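Local coordinates for protein YciF (Escherichia coli, PDB 2GS4) that is a homodimeric, ferritin-like stress protein that probably binds metal, as the related rubrerythrins do, although its precise function is not established, at residues Ser64-Leu68 with Gly128-Ala132; Cys75-Leu81 with Lys108-Glu113; Leu28-Ala32 with Phe44-Leu48; Gly53-Arg57 with Glu138-Glu143; Ala34-Leu40 with Arg98-Ile103. All coordinates share one frame; numbering follows the deposited sequence.

Contact 1 (Ser64-Leu68 with Gly128-Ala132); sequences SESNL and GYRKA
Ser-64 and Lys-131 bring the two backbones closest, with their CA atoms 6.6 Å apart, and Glu-65 faces Tyr-129 just beyond, where the chain makes a type I turn from Glu-65 to Leu-68. The contact is carried by Glu-65, which lies over the Tyr-129 ring. CG of Glu-65 stands beside the backbone N (chi1 -64°) and the chain bends again at chi2, which lays it over one face of the ring; CG makes a CH-pi contact 3.7 Å from the ring centroid of Tyr-129. The carboxylate follows, stacked on the ring with the two planes 21° apart, and CD of Glu-65 comes within 3.2 Å of CD1 of Tyr-129. At the far end of the ring, ND2 of Asn-67 lies 3.2 Å from OH of Tyr-129, whose firm hydrogen bond is to Glu-7 of helix 6-33. Leu-68 adds CD2, 4.0 Å from CE2 of Tyr-129. One water ties the other end together: it donates to OG of Ser-64 and to OE2 of Glu-65 and accepts from the backbone N of Ala-132, 2.9 Å away. That bond uses an amide in the first turn of helix 130-159, while OG of Ser-64 also bonds to the carbonyl of Val-61. Gly-128, with positive phi, closes helix 95-126 in a Schellman motif, and Tyr-129 follows directly as the N-cap of the next helix: the turn of an antiparallel alpha-alpha hairpin, packed against the loop after helix 38-63 at one end of the ferritin-like bundle.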
# COMPACT_ATOMS: atom_id res chain seq x y z
N SER A 64 -14.78 8.32 -19.65
CA SER A 64 -15.73 7.30 -20.10
C SER A 64 -17.04 7.29 -19.31
O SER A 64 -18.02 6.67 -19.72
CB SER A 64 -15.11 5.90 -20.00
OG SER A 64 -15.11 5.43 -18.67
N GLU A 65 -17.05 7.97 -18.16
CA GLU A 65 -18.26 8.02 -17.35
C GLU A 65 -18.44 9.43 -16.80
O GLU A 65 -17.57 9.98 -16.12
CB GLU A 65 -18.19 7.01 -16.20
CG GLU A 65 -18.14 5.53 -16.62
CD GLU A 65 -19.45 5.03 -17.22
OE1 GLU A 65 -20.52 5.59 -16.91
OE2 GLU A 65 -19.40 4.05 -18.00
N SER A 66 -19.60 10.01 -17.10
CA SER A 66 -19.95 11.37 -16.69
C SER A 66 -19.73 11.72 -15.22
O SER A 66 -19.30 12.83 -14.90
CB SER A 66 -21.41 11.64 -17.07
OG SER A 66 -21.62 11.35 -18.44
N ASN A 67 -20.02 10.78 -14.33
CA ASN A 67 -19.89 10.99 -12.89
C ASN A 67 -18.46 10.91 -12.34
O ASN A 67 -18.18 11.41 -11.26
CB ASN A 67 -20.73 9.96 -12.16
CG ASN A 67 -20.28 8.55 -12.47
OD1 ASN A 67 -20.26 8.14 -13.63
ND2 ASN A 67 -19.91 7.80 -11.44
N LEU A 68 -17.57 10.27 -13.08
CA LEU A 68 -16.19 10.11 -12.62
C LEU A 68 -15.38 11.42 -12.59
O LEU A 68 -15.61 12.33 -13.37
CB LEU A 68 -15.49 9.05 -13.48
CG LEU A 68 -16.18 7.67 -13.50
CD1 LEU A 68 -15.38 6.67 -14.31
CD2 LEU A 68 -16.33 7.19 -12.07
N GLY A 128 -20.72 -1.52 -14.05
CA GLY A 128 -21.26 -1.37 -15.39
C GLY A 128 -20.48 -0.42 -16.28
O GLY A 128 -21.01 0.05 -17.28
N TYR A 129 -19.24 -0.11 -15.90
CA TYR A 129 -18.40 0.78 -16.71
C TYR A 129 -17.56 -0.08 -17.63
O TYR A 129 -16.39 -0.34 -17.36
CB TYR A 129 -17.47 1.64 -15.84
CG TYR A 129 -18.18 2.47 -14.81
CD1 TYR A 129 -19.54 2.76 -14.93
CD2 TYR A 129 -17.51 2.96 -13.69
CE1 TYR A 129 -20.21 3.49 -13.97
CE2 TYR A 129 -18.17 3.70 -12.72
CZ TYR A 129 -19.53 3.96 -12.86
OH TYR A 129 -20.21 4.67 -11.90
N ARG A 130 -18.17 -0.50 -18.73
CA ARG A 130 -17.54 -1.36 -19.72
C ARG A 130 -16.20 -0.86 -20.27
O ARG A 130 -15.19 -1.57 -20.20
CB ARG A 130 -18.52 -1.58 -20.88
CG ARG A 130 -18.10 -2.64 -21.87
CD ARG A 130 -18.72 -2.36 -23.23
NE ARG A 130 -18.18 -1.14 -23.82
CZ ARG A 130 -18.84 0.01 -23.93
NH1 ARG A 130 -20.09 0.12 -23.50
NH2 ARG A 130 -18.24 1.07 -24.48
N LYS A 131 -16.18 0.35 -20.83
CA LYS A 131 -14.96 0.90 -21.40
C LYS A 131 -13.86 1.03 -20.35
O LYS A 131 -12.69 0.80 -20.63
CB LYS A 131 -15.24 2.26 -22.03
CG LYS A 131 -14.03 2.90 -22.67
CD LYS A 131 -14.41 4.07 -23.55
CE LYS A 131 -13.17 4.66 -24.19
NZ LYS A 131 -12.38 3.61 -24.89
N ALA A 132 -14.25 1.40 -19.14
CA ALA A 132 -13.28 1.54 -18.06
C ALA A 132 -12.65 0.18 -17.76
O ALA A 132 -11.43 0.06 -17.71
CB ALA A 132 -13.94 2.12 -16.82
O HOH W 1 -16.70 2.97 -18.69

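Contact 2 (Cys75-Leu81 with Lys108-Glu113); sequences CVAMEGL and KVEHYE
SG of Cys-75 accepts a nearly straight bond from the backbone N of Met-78, 3.5 Å long with an N-H...S angle of 167°, and also lies 3.1 Å from OH of Tyr-112. The bond from Met-78 caps helix 76-89 at its N-cap residue; SG also stands obliquely to the Tyr-112 ring, a sulfur-aromatic contact. Setting SG opposite the backbone N (chi1 176°) swings it under the first turn, where it can serve both. The Tyr-112 side chain spans the space between the helices, its outer end also meeting CB of Ala-77, 3.4 Å from CE1 of the ring. Nearer its root, CD1 of Leu-81 rests 3.5 Å from CB of Tyr-112, while CB of Leu-81 touches CG2 of Val-109. Met-78, present as selenomethionine, bends at chi2 and chi3 and crosses the Glu-113 side chain at about a right angle, so that its methyl CE lies 3.3 Å from OE2 of Glu-113 and also approaches CD2 of Tyr-112. The two helices run antiparallel, at 164°, and their axes stay 10.4 Å apart, a spacing that the tyrosine helps to fill. Helix 6-33 flanks the pair, touching Cys-75, Met-78 and Val-109, and helix 130-159 covers Glu-110 and Glu-113. On another side the second subunit packs on Leu-81 and Lys-108, the lysine pairing in a salt bridge with Glu-79 of the second subunit.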
# COMPACT_ATOMS: atom_id res chain seq x y z
N CYS A 75 -1.01 9.27 -2.44
CA CYS A 75 -1.08 7.84 -2.13
C CYS A 75 0.11 7.51 -1.23
O CYS A 75 1.26 7.43 -1.69
CB CYS A 75 -1.04 7.02 -3.42
SG CYS A 75 -1.01 5.22 -3.19
N VAL A 76 -0.18 7.31 0.05
CA VAL A 76 0.83 7.01 1.06
C VAL A 76 1.50 5.65 0.83
O VAL A 76 2.69 5.49 1.12
CB VAL A 76 0.19 7.09 2.47
CG1 VAL A 76 1.13 6.55 3.52
CG2 VAL A 76 -0.14 8.55 2.77
N ALA A 77 0.75 4.69 0.31
CA ALA A 77 1.30 3.37 0.03
C ALA A 77 2.42 3.48 -1.00
O ALA A 77 3.52 2.98 -0.78
CB ALA A 77 0.20 2.44 -0.47
N MSE A 78 2.16 4.13 -2.13
CA MSE A 78 3.21 4.25 -3.15
C MSE A 78 4.41 5.03 -2.64
O MSE A 78 5.55 4.71 -2.97
CB MSE A 78 2.69 4.92 -4.42
CG MSE A 78 3.77 5.05 -5.49
SE MSE A 78 4.50 3.33 -6.01
CE MSE A 78 3.06 2.79 -7.19
N GLU A 79 4.14 6.06 -1.85
CA GLU A 79 5.19 6.90 -1.28
C GLU A 79 6.15 6.01 -0.48
O GLU A 79 7.37 6.14 -0.61
CB GLU A 79 4.53 7.97 -0.38
CG GLU A 79 5.44 8.96 0.30
CD GLU A 79 4.64 9.92 1.18
OE1 GLU A 79 4.52 11.12 0.82
OE2 GLU A 79 4.11 9.48 2.23
N GLY A 80 5.60 5.10 0.31
CA GLY A 80 6.44 4.21 1.09
C GLY A 80 7.24 3.25 0.21
O GLY A 80 8.42 3.01 0.46
N LEU A 81 6.61 2.72 -0.84
CA LEU A 81 7.27 1.79 -1.74
C LEU A 81 8.41 2.48 -2.49
O LEU A 81 9.44 1.87 -2.80
CB LEU A 81 6.25 1.20 -2.72
CG LEU A 81 5.20 0.31 -2.04
CD1 LEU A 81 4.13 -0.15 -3.04
CD2 LEU A 81 5.89 -0.89 -1.42
N LYS A 108 8.18 -5.11 -5.86
CA LYS A 108 7.25 -4.79 -4.77
C LYS A 108 6.29 -3.73 -5.29
O LYS A 108 5.09 -3.78 -5.02
CB LYS A 108 8.01 -4.25 -3.54
CG LYS A 108 8.78 -5.31 -2.74
CD LYS A 108 7.84 -6.30 -2.08
CE LYS A 108 8.58 -7.28 -1.18
NZ LYS A 108 7.63 -8.18 -0.47
N VAL A 109 6.83 -2.77 -6.04
CA VAL A 109 6.01 -1.72 -6.63
C VAL A 109 5.03 -2.40 -7.59
O VAL A 109 3.85 -2.05 -7.63
CB VAL A 109 6.90 -0.66 -7.38
CG1 VAL A 109 6.05 0.15 -8.37
CG2 VAL A 109 7.54 0.28 -6.37
N GLU A 110 5.50 -3.41 -8.32
CA GLU A 110 4.60 -4.11 -9.24
C GLU A 110 3.55 -4.95 -8.51
O GLU A 110 2.41 -5.04 -8.97
CB GLU A 110 5.38 -4.99 -10.22
CG GLU A 110 6.20 -4.19 -11.24
CD GLU A 110 5.42 -3.02 -11.84
OE1 GLU A 110 4.37 -3.25 -12.48
OE2 GLU A 110 5.86 -1.87 -11.66
N HIS A 111 3.91 -5.56 -7.38
CA HIS A 111 2.93 -6.35 -6.64
C HIS A 111 1.77 -5.41 -6.30
O HIS A 111 0.60 -5.75 -6.47
CB HIS A 111 3.56 -6.91 -5.36
CG HIS A 111 2.61 -7.67 -4.48
ND1 HIS A 111 2.74 -9.01 -4.22
CD2 HIS A 111 1.52 -7.26 -3.79
CE1 HIS A 111 1.78 -9.40 -3.40
NE2 HIS A 111 1.02 -8.35 -3.13
N TYR A 112 2.11 -4.21 -5.83
CA TYR A 112 1.12 -3.22 -5.47
C TYR A 112 0.28 -2.76 -6.67
O TYR A 112 -0.94 -2.72 -6.60
CB TYR A 112 1.80 -2.00 -4.84
CG TYR A 112 0.85 -0.89 -4.42
CD1 TYR A 112 0.16 -0.96 -3.21
CD2 TYR A 112 0.66 0.23 -5.23
CE1 TYR A 112 -0.69 0.07 -2.81
CE2 TYR A 112 -0.18 1.26 -4.84
CZ TYR A 112 -0.85 1.18 -3.63
OH TYR A 112 -1.67 2.21 -3.23
N GLU A 113 0.94 -2.43 -7.77
CA GLU A 113 0.21 -1.95 -8.94
C GLU A 113 -0.75 -2.98 -9.52
O GLU A 113 -1.90 -2.67 -9.81
CB GLU A 113 1.19 -1.46 -10.00
CG GLU A 113 1.93 -0.21 -9.56
CD GLU A 113 1.09 1.05 -9.73
OE1 GLU A 113 1.03 1.57 -10.86
OE2 GLU A 113 0.48 1.51 -8.74

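Contact 3 (Leu28-Ala32 with Phe44-Leu48); sequences LAKLA and FHAHL
Leu-28, Leu-31 and Ala-32 meet Phe-44 and Leu-48 in an apolar contact between helices 6-33 and 38-63, consecutive antiparallel members of the bundle. The axes approach to 8.4 Å at a signed crossing angle of -164°, and the small Ala-32 lets the backbones come close: its CA and that of Phe-44 are 5.1 Å apart. CG of Phe-44, anti to its own carbonyl carbon (chi1 -76°), carries the ring to Leu-31. Leu-31 sits squarely on it, with CB over the centre of one ring face in a CH-pi contact 3.7 Å from the Phe-44 centroid. The same leucine sends CD1 to the rim, 3.6 Å from CE1 of Phe-44, while Ala-32 meets the root of that side chain, CB to CB. One helical turn away, Leu-28 crosses Phe-44 at about a right angle and turns its CD1 methyl over the other helix, 3.7 Å from CA of Leu-48. The Leu-28 methyls also lie obliquely against the His-47 imidazole, CD1 being 3.8 Å from ND1. With an alanine at Phe-44, CB and CD1 of Leu-31 would probably lose the ring they cover, and a gap would open between the helices. CD2 of Leu-48 finishes the row, 4.0 Å from CB of Ala-29. Helix 95-126 packs against this pair, with Leu-102 against Leu-31, Ala-106 against Phe-44 and Glu-110 beside His-47, whose NE2 is hydrogen-bonded to Glu-143 of helix 130-159.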
# COMPACT_ATOMS: atom_id res chain seq x y z
N LEU A 28 10.80 6.26 -11.26
CA LEU A 28 11.39 5.46 -12.32
C LEU A 28 12.57 6.15 -13.02
O LEU A 28 13.52 5.48 -13.43
CB LEU A 28 10.30 5.06 -13.33
CG LEU A 28 9.24 4.12 -12.76
CD1 LEU A 28 8.05 4.01 -13.70
CD2 LEU A 28 9.85 2.75 -12.50
N ALA A 29 12.51 7.47 -13.16
CA ALA A 29 13.62 8.19 -13.80
C ALA A 29 14.84 8.07 -12.89
O ALA A 29 15.96 7.91 -13.37
CB ALA A 29 13.26 9.64 -14.00
N LYS A 30 14.62 8.15 -11.58
CA LYS A 30 15.71 8.02 -10.63
C LYS A 30 16.24 6.58 -10.66
O LYS A 30 17.45 6.36 -10.69
CB LYS A 30 15.27 8.36 -9.19
CG LYS A 30 15.03 9.85 -8.87
CD LYS A 30 14.97 10.05 -7.33
CE LYS A 30 14.60 11.48 -6.91
NZ LYS A 30 14.77 11.72 -5.44
N LEU A 31 15.34 5.60 -10.68
CA LEU A 31 15.80 4.21 -10.71
C LEU A 31 16.63 3.92 -11.95
O LEU A 31 17.64 3.22 -11.86
CB LEU A 31 14.63 3.24 -10.66
CG LEU A 31 13.96 3.04 -9.30
CD1 LEU A 31 12.67 2.28 -9.52
CD2 LEU A 31 14.89 2.28 -8.35
N ALA A 32 16.21 4.44 -13.10
CA ALA A 32 16.96 4.19 -14.31
C ALA A 32 18.41 4.68 -14.20
O ALA A 32 19.31 4.09 -14.79
CB ALA A 32 16.26 4.83 -15.50
N PHE A 44 13.71 0.20 -16.61
CA PHE A 44 13.12 1.25 -15.78
C PHE A 44 12.69 2.41 -16.69
O PHE A 44 11.65 3.01 -16.50
CB PHE A 44 14.10 1.77 -14.72
CG PHE A 44 14.30 0.84 -13.54
CD1 PHE A 44 13.20 0.32 -12.84
CD2 PHE A 44 15.58 0.53 -13.10
CE1 PHE A 44 13.40 -0.52 -11.73
CE2 PHE A 44 15.78 -0.30 -11.99
CZ PHE A 44 14.69 -0.82 -11.31
N HIS A 45 13.51 2.71 -17.70
CA HIS A 45 13.18 3.78 -18.63
C HIS A 45 11.96 3.38 -19.46
O HIS A 45 11.09 4.21 -19.73
CB HIS A 45 14.36 4.10 -19.54
CG HIS A 45 14.13 5.28 -20.43
ND1 HIS A 45 13.88 6.55 -19.95
CD2 HIS A 45 14.10 5.39 -21.78
CE1 HIS A 45 13.71 7.38 -20.96
NE2 HIS A 45 13.83 6.70 -22.08
N ALA A 46 11.90 2.11 -19.84
CA ALA A 46 10.77 1.64 -20.62
C ALA A 46 9.50 1.75 -19.77
O ALA A 46 8.46 2.18 -20.26
CB ALA A 46 10.98 0.19 -21.05
N HIS A 47 9.59 1.37 -18.49
CA HIS A 47 8.41 1.44 -17.63
C HIS A 47 8.01 2.88 -17.35
O HIS A 47 6.83 3.17 -17.13
CB HIS A 47 8.64 0.71 -16.31
CG HIS A 47 7.38 0.44 -15.55
ND1 HIS A 47 7.36 0.29 -14.18
CD2 HIS A 47 6.11 0.28 -15.97
CE1 HIS A 47 6.12 0.06 -13.79
NE2 HIS A 47 5.34 0.05 -14.86
N LEU A 48 8.99 3.79 -17.36
CA LEU A 48 8.72 5.20 -17.13
C LEU A 48 7.82 5.72 -18.25
O LEU A 48 6.89 6.50 -18.01
CB LEU A 48 10.03 6.00 -17.13
CG LEU A 48 9.89 7.52 -17.29
CD1 LEU A 48 8.87 8.03 -16.29
CD2 LEU A 48 11.23 8.20 -17.10

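Contact 4 (Gly53-Arg57 with Glu138-Glu143); sequences GQIER and ETLEEE
Two salt bridges of unlike geometry join Arg-57 to Glu-142 and Glu-138. CG of Arg-57 lies anti to the backbone N (chi1 -163°) and the chain bends at chi3, bringing NH2 between Thr-139 and Glu-142. NH2 of Arg-57 bonds to OE1 of Glu-142 at 3.2 Å, from well above the carboxylate plane; NH1 adds a weak bond to OE2. OE2 of Glu-138 lies over a guanidinium face, 3.6 Å from NE of Arg-57, held by charge alone. Among hydrogen bonds with one neutral partner, NH2 of Arg-57 reaches OG1 of Thr-139 at 3.0 Å. NE2 of Gln-54 donates in its amide plane at 3.0 Å to OE1 of Glu-142, on the face opposite Arg-57, and at 2.7 Å to OE1 of Glu-143; both oxygens are met on the anti side, tilted out of their carboxylate planes. A water bridges O of Gln-54 and OG1 of Thr-139. Apolar contact is slight: CG2 of Thr-139 is 3.7 Å from CD of Gln-54. Using both amide N-H groups should fix the flip of Gln-54, which helps to position Glu-143, whose OE1 also accepts from His-47. The chemistry grades into a carboxylate-rich interior, consistent with the metal sites of rubrerythrin-like bundles.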
# COMPACT_ATOMS: atom_id res chain seq x y z
N GLY A 53 2.01 6.63 -20.15
CA GLY A 53 0.92 6.18 -20.99
C GLY A 53 -0.27 5.71 -20.17
O GLY A 53 -1.41 5.89 -20.57
N GLN A 54 0.00 5.11 -19.02
CA GLN A 54 -1.05 4.60 -18.15
C GLN A 54 -1.81 5.76 -17.50
O GLN A 54 -3.01 5.64 -17.23
CB GLN A 54 -0.45 3.64 -17.11
CG GLN A 54 0.11 2.38 -17.79
CD GLN A 54 1.02 1.54 -16.92
OE1 GLN A 54 1.45 1.96 -15.85
NE2 GLN A 54 1.34 0.34 -17.39
N ILE A 55 -1.13 6.87 -17.27
CA ILE A 55 -1.82 8.01 -16.69
C ILE A 55 -2.80 8.50 -17.77
O ILE A 55 -3.94 8.85 -17.46
CB ILE A 55 -0.84 9.12 -16.26
CG1 ILE A 55 -0.01 8.63 -15.07
CG2 ILE A 55 -1.61 10.38 -15.87
CD1 ILE A 55 1.02 9.61 -14.54
N GLU A 56 -2.38 8.50 -19.03
CA GLU A 56 -3.29 8.94 -20.09
C GLU A 56 -4.51 8.03 -20.12
O GLU A 56 -5.64 8.49 -20.33
CB GLU A 56 -2.61 8.92 -21.47
CG GLU A 56 -1.47 9.92 -21.60
CD GLU A 56 -1.93 11.35 -21.46
OE1 GLU A 56 -1.14 12.17 -20.97
OE2 GLU A 56 -3.07 11.65 -21.85
N ARG A 57 -4.29 6.74 -19.90
CA ARG A 57 -5.40 5.80 -19.91
C ARG A 57 -6.37 6.10 -18.76
O ARG A 57 -7.58 5.90 -18.90
CB ARG A 57 -4.88 4.36 -19.83
CG ARG A 57 -5.90 3.31 -20.25
CD ARG A 57 -5.24 1.95 -20.43
NE ARG A 57 -4.34 1.94 -21.59
CZ ARG A 57 -3.16 1.34 -21.60
NH1 ARG A 57 -2.40 1.37 -22.69
NH2 ARG A 57 -2.72 0.72 -20.51
N GLU A 138 -6.15 -3.43 -19.47
CA GLU A 138 -5.01 -3.21 -20.35
C GLU A 138 -3.81 -2.81 -19.52
O GLU A 138 -2.69 -3.28 -19.75
CB GLU A 138 -5.33 -2.15 -21.41
CG GLU A 138 -6.33 -2.66 -22.43
CD GLU A 138 -6.61 -1.66 -23.54
OE1 GLU A 138 -7.34 -2.03 -24.49
OE2 GLU A 138 -6.12 -0.51 -23.47
N THR A 139 -4.01 -1.94 -18.54
CA THR A 139 -2.90 -1.53 -17.70
C THR A 139 -2.50 -2.73 -16.85
O THR A 139 -1.31 -3.02 -16.70
CB THR A 139 -3.27 -0.36 -16.80
OG1 THR A 139 -3.51 0.80 -17.61
CG2 THR A 139 -2.13 -0.05 -15.84
N LEU A 140 -3.49 -3.44 -16.33
CA LEU A 140 -3.20 -4.62 -15.51
C LEU A 140 -2.23 -5.54 -16.24
O LEU A 140 -1.22 -5.94 -15.70
CB LEU A 140 -4.48 -5.38 -15.19
CG LEU A 140 -4.24 -6.72 -14.48
CD1 LEU A 140 -3.53 -6.48 -13.16
CD2 LEU A 140 -5.56 -7.43 -14.26
N GLU A 141 -2.54 -5.86 -17.50
CA GLU A 141 -1.69 -6.75 -18.27
C GLU A 141 -0.29 -6.20 -18.53
O GLU A 141 0.68 -6.95 -18.56
CB GLU A 141 -2.37 -7.13 -19.59
CG GLU A 141 -3.74 -7.78 -19.39
CD GLU A 141 -3.70 -8.97 -18.44
OE1 GLU A 141 -4.72 -9.22 -17.77
OE2 GLU A 141 -2.66 -9.66 -18.38
N GLU A 142 -0.17 -4.88 -18.73
CA GLU A 142 1.14 -4.29 -18.98
C GLU A 142 2.00 -4.42 -17.72
O GLU A 142 3.19 -4.70 -17.80
CB GLU A 142 1.01 -2.82 -19.37
CG GLU A 142 0.45 -2.59 -20.77
CD GLU A 142 0.32 -1.11 -21.10
OE1 GLU A 142 0.27 -0.29 -20.17
OE2 GLU A 142 0.25 -0.78 -22.30
N GLU A 143 1.39 -4.20 -16.57
CA GLU A 143 2.11 -4.30 -15.31
C GLU A 143 2.55 -5.73 -15.06
O GLU A 143 3.62 -5.98 -14.51
CB GLU A 143 1.24 -3.79 -14.16
CG GLU A 143 1.01 -2.29 -14.21
CD GLU A 143 2.31 -1.51 -14.32
OE1 GLU A 143 2.65 -1.07 -15.44
OE2 GLU A 143 3.00 -1.34 -13.30
O HOH W 2 -3.78 3.09 -16.16

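Contact 5 (Ala34-Leu40 with Arg98-Ile103); sequences ATSNEKL and RDAALI
The guanidinium of Arg-98 meets the carbonyl oxygen of Ala-34 at its edge, close to its plane, and the carboxylate of Asp-99 is approached by the Thr-35 hydroxyl from above its plane. NE of Arg-98 gives the stronger bond, 2.8 Å to O of Ala-34 and almost in line with the C=O (172°); NH1 adds a weak one to the same oxygen. CG of Arg-98 points opposite the backbone N (chi1 177°) and the chain stays extended to NE, carrying the head out to that carbonyl, while other N-H groups reach the carbonyls of Ile-89 and Glu-93. A leucine in place of Arg-98 would probably leave the carbonyls of Ala-34, Ile-89 and Glu-93 without this donor and the turn after helix 6-33 less firmly held. OG1 of Thr-35 donates to OD2 of Asp-99 at 2.7 Å and accepts from N of Asn-37, which makes an ST turn. Asn-37 in turn is the N-cap of helix 38-63, its OD1 taking the amide of Leu-40 at 2.6 Å. This is the short connection between the first two helices of the bundle, fastened to helix 95-126 through Arg-98 and Asp-99. OD1 of Asp-99 lies 3.4 Å from CB of Asn-37 and accepts a hydrogen bond from a water that also bonds to OG of Ser-36. CD1 of Leu-102 packs 4.0 Å from CB of Thr-35, and CD2 of Leu-40 rests 3.8 Å from CG1 of Ile-103.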
# COMPACT_ATOMS: atom_id res chain seq x y z
N ALA A 34 20.00 4.86 -11.27
CA ALA A 34 20.60 4.27 -10.07
C ALA A 34 21.42 3.01 -10.31
O ALA A 34 22.03 2.48 -9.38
CB ALA A 34 19.51 3.99 -9.04
N THR A 35 21.46 2.53 -11.55
CA THR A 35 22.18 1.30 -11.85
C THR A 35 23.08 1.35 -13.09
O THR A 35 22.75 2.01 -14.08
CB THR A 35 21.18 0.15 -12.01
OG1 THR A 35 21.87 -1.05 -12.34
CG2 THR A 35 20.18 0.48 -13.11
N SER A 36 24.19 0.63 -13.04
CA SER A 36 25.12 0.57 -14.16
C SER A 36 24.77 -0.59 -15.09
O SER A 36 25.43 -0.80 -16.11
CB SER A 36 26.57 0.42 -13.67
OG SER A 36 26.75 -0.81 -12.98
N ASN A 37 23.74 -1.35 -14.73
CA ASN A 37 23.29 -2.47 -15.55
C ASN A 37 22.39 -1.84 -16.62
O ASN A 37 21.25 -1.48 -16.35
CB ASN A 37 22.51 -3.47 -14.68
CG ASN A 37 21.79 -4.53 -15.51
OD1 ASN A 37 21.28 -4.25 -16.59
ND2 ASN A 37 21.73 -5.75 -14.99
N GLU A 38 22.94 -1.71 -17.83
CA GLU A 38 22.23 -1.10 -18.96
C GLU A 38 20.87 -1.72 -19.24
O GLU A 38 19.91 -1.01 -19.53
CB GLU A 38 23.09 -1.18 -20.22
CG GLU A 38 22.41 -0.62 -21.45
CD GLU A 38 23.01 0.70 -21.90
OE1 GLU A 38 22.92 1.69 -21.14
OE2 GLU A 38 23.57 0.73 -23.01
N LYS A 39 20.79 -3.05 -19.17
CA LYS A 39 19.54 -3.74 -19.43
C LYS A 39 18.49 -3.39 -18.36
O LYS A 39 17.31 -3.26 -18.67
CB LYS A 39 19.76 -5.26 -19.51
CG LYS A 39 20.42 -5.71 -20.82
CD LYS A 39 19.62 -5.20 -22.02
CE LYS A 39 20.35 -5.41 -23.35
NZ LYS A 39 20.36 -6.82 -23.80
N LEU A 40 18.93 -3.23 -17.12
CA LEU A 40 18.00 -2.88 -16.04
C LEU A 40 17.60 -1.42 -16.20
O LEU A 40 16.42 -1.07 -16.09
CB LEU A 40 18.65 -3.09 -14.66
CG LEU A 40 17.79 -2.68 -13.46
CD1 LEU A 40 16.44 -3.36 -13.55
CD2 LEU A 40 18.49 -3.07 -12.15
N ARG A 98 23.43 -4.54 -5.33
CA ARG A 98 22.64 -3.37 -5.62
C ARG A 98 21.49 -3.64 -6.58
O ARG A 98 20.35 -3.25 -6.32
CB ARG A 98 23.55 -2.29 -6.20
CG ARG A 98 22.81 -1.04 -6.60
CD ARG A 98 23.78 0.07 -6.96
NE ARG A 98 23.08 1.34 -7.05
CZ ARG A 98 22.99 2.23 -6.06
NH1 ARG A 98 22.32 3.35 -6.24
NH2 ARG A 98 23.60 2.00 -4.90
N ASP A 99 21.79 -4.32 -7.68
CA ASP A 99 20.78 -4.63 -8.68
C ASP A 99 19.71 -5.63 -8.22
O ASP A 99 18.56 -5.56 -8.64
CB ASP A 99 21.46 -5.10 -9.97
CG ASP A 99 22.28 -3.99 -10.63
OD1 ASP A 99 23.17 -4.31 -11.45
OD2 ASP A 99 22.03 -2.80 -10.34
N ALA A 100 20.09 -6.57 -7.36
CA ALA A 100 19.15 -7.56 -6.85
C ALA A 100 18.10 -6.83 -6.02
O ALA A 100 16.91 -7.11 -6.11
CB ALA A 100 19.87 -8.59 -5.98
N ALA A 101 18.57 -5.88 -5.22
CA ALA A 101 17.69 -5.09 -4.38
C ALA A 101 16.82 -4.15 -5.21
O ALA A 101 15.64 -3.99 -4.94
CB ALA A 101 18.51 -4.29 -3.38
N LEU A 102 17.40 -3.53 -6.23
CA LEU A 102 16.64 -2.61 -7.08
C LEU A 102 15.51 -3.34 -7.80
O LEU A 102 14.37 -2.88 -7.84
CB LEU A 102 17.56 -1.90 -8.08
CG LEU A 102 18.50 -0.89 -7.40
CD1 LEU A 102 19.50 -0.33 -8.42
CD2 LEU A 102 17.68 0.23 -6.78
N ILE A 103 15.82 -4.51 -8.35
CA ILE A 103 14.84 -5.32 -9.05
C ILE A 103 13.76 -5.77 -8.06
O ILE A 103 12.57 -5.68 -8.34
CB ILE A 103 15.52 -6.53 -9.69
CG1 ILE A 103 16.53 -6.03 -10.73
CG2 ILE A 103 14.50 -7.47 -10.30
CD1 ILE A 103 17.23 -7.10 -11.52
O HOH W 3 25.68 -3.40 -12.52

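The five contacts are spread along one long helical bundle, with contacts 1 and 5 towards opposite ends, their centres about 39 Å apart. Along the chain contact 3 closes first, and contact 5 crosses it, while contact 2 falls within the span of contact 1 and that within the span of contact 4. Helix 38-63 serves contacts 3, 4 and 5, helix 95-126 contacts 2 and 5, and helix 130-159 contacts 1 and 4. Contacts 2, 3 and 4 lie about 15 to 16 Å apart, centre to centre, and converge on Glu-110, His-47 and Glu-143, a carboxylate-histidine cluster consistent with a ferritin-like metal site. Contact 2 alone also touches the second subunit.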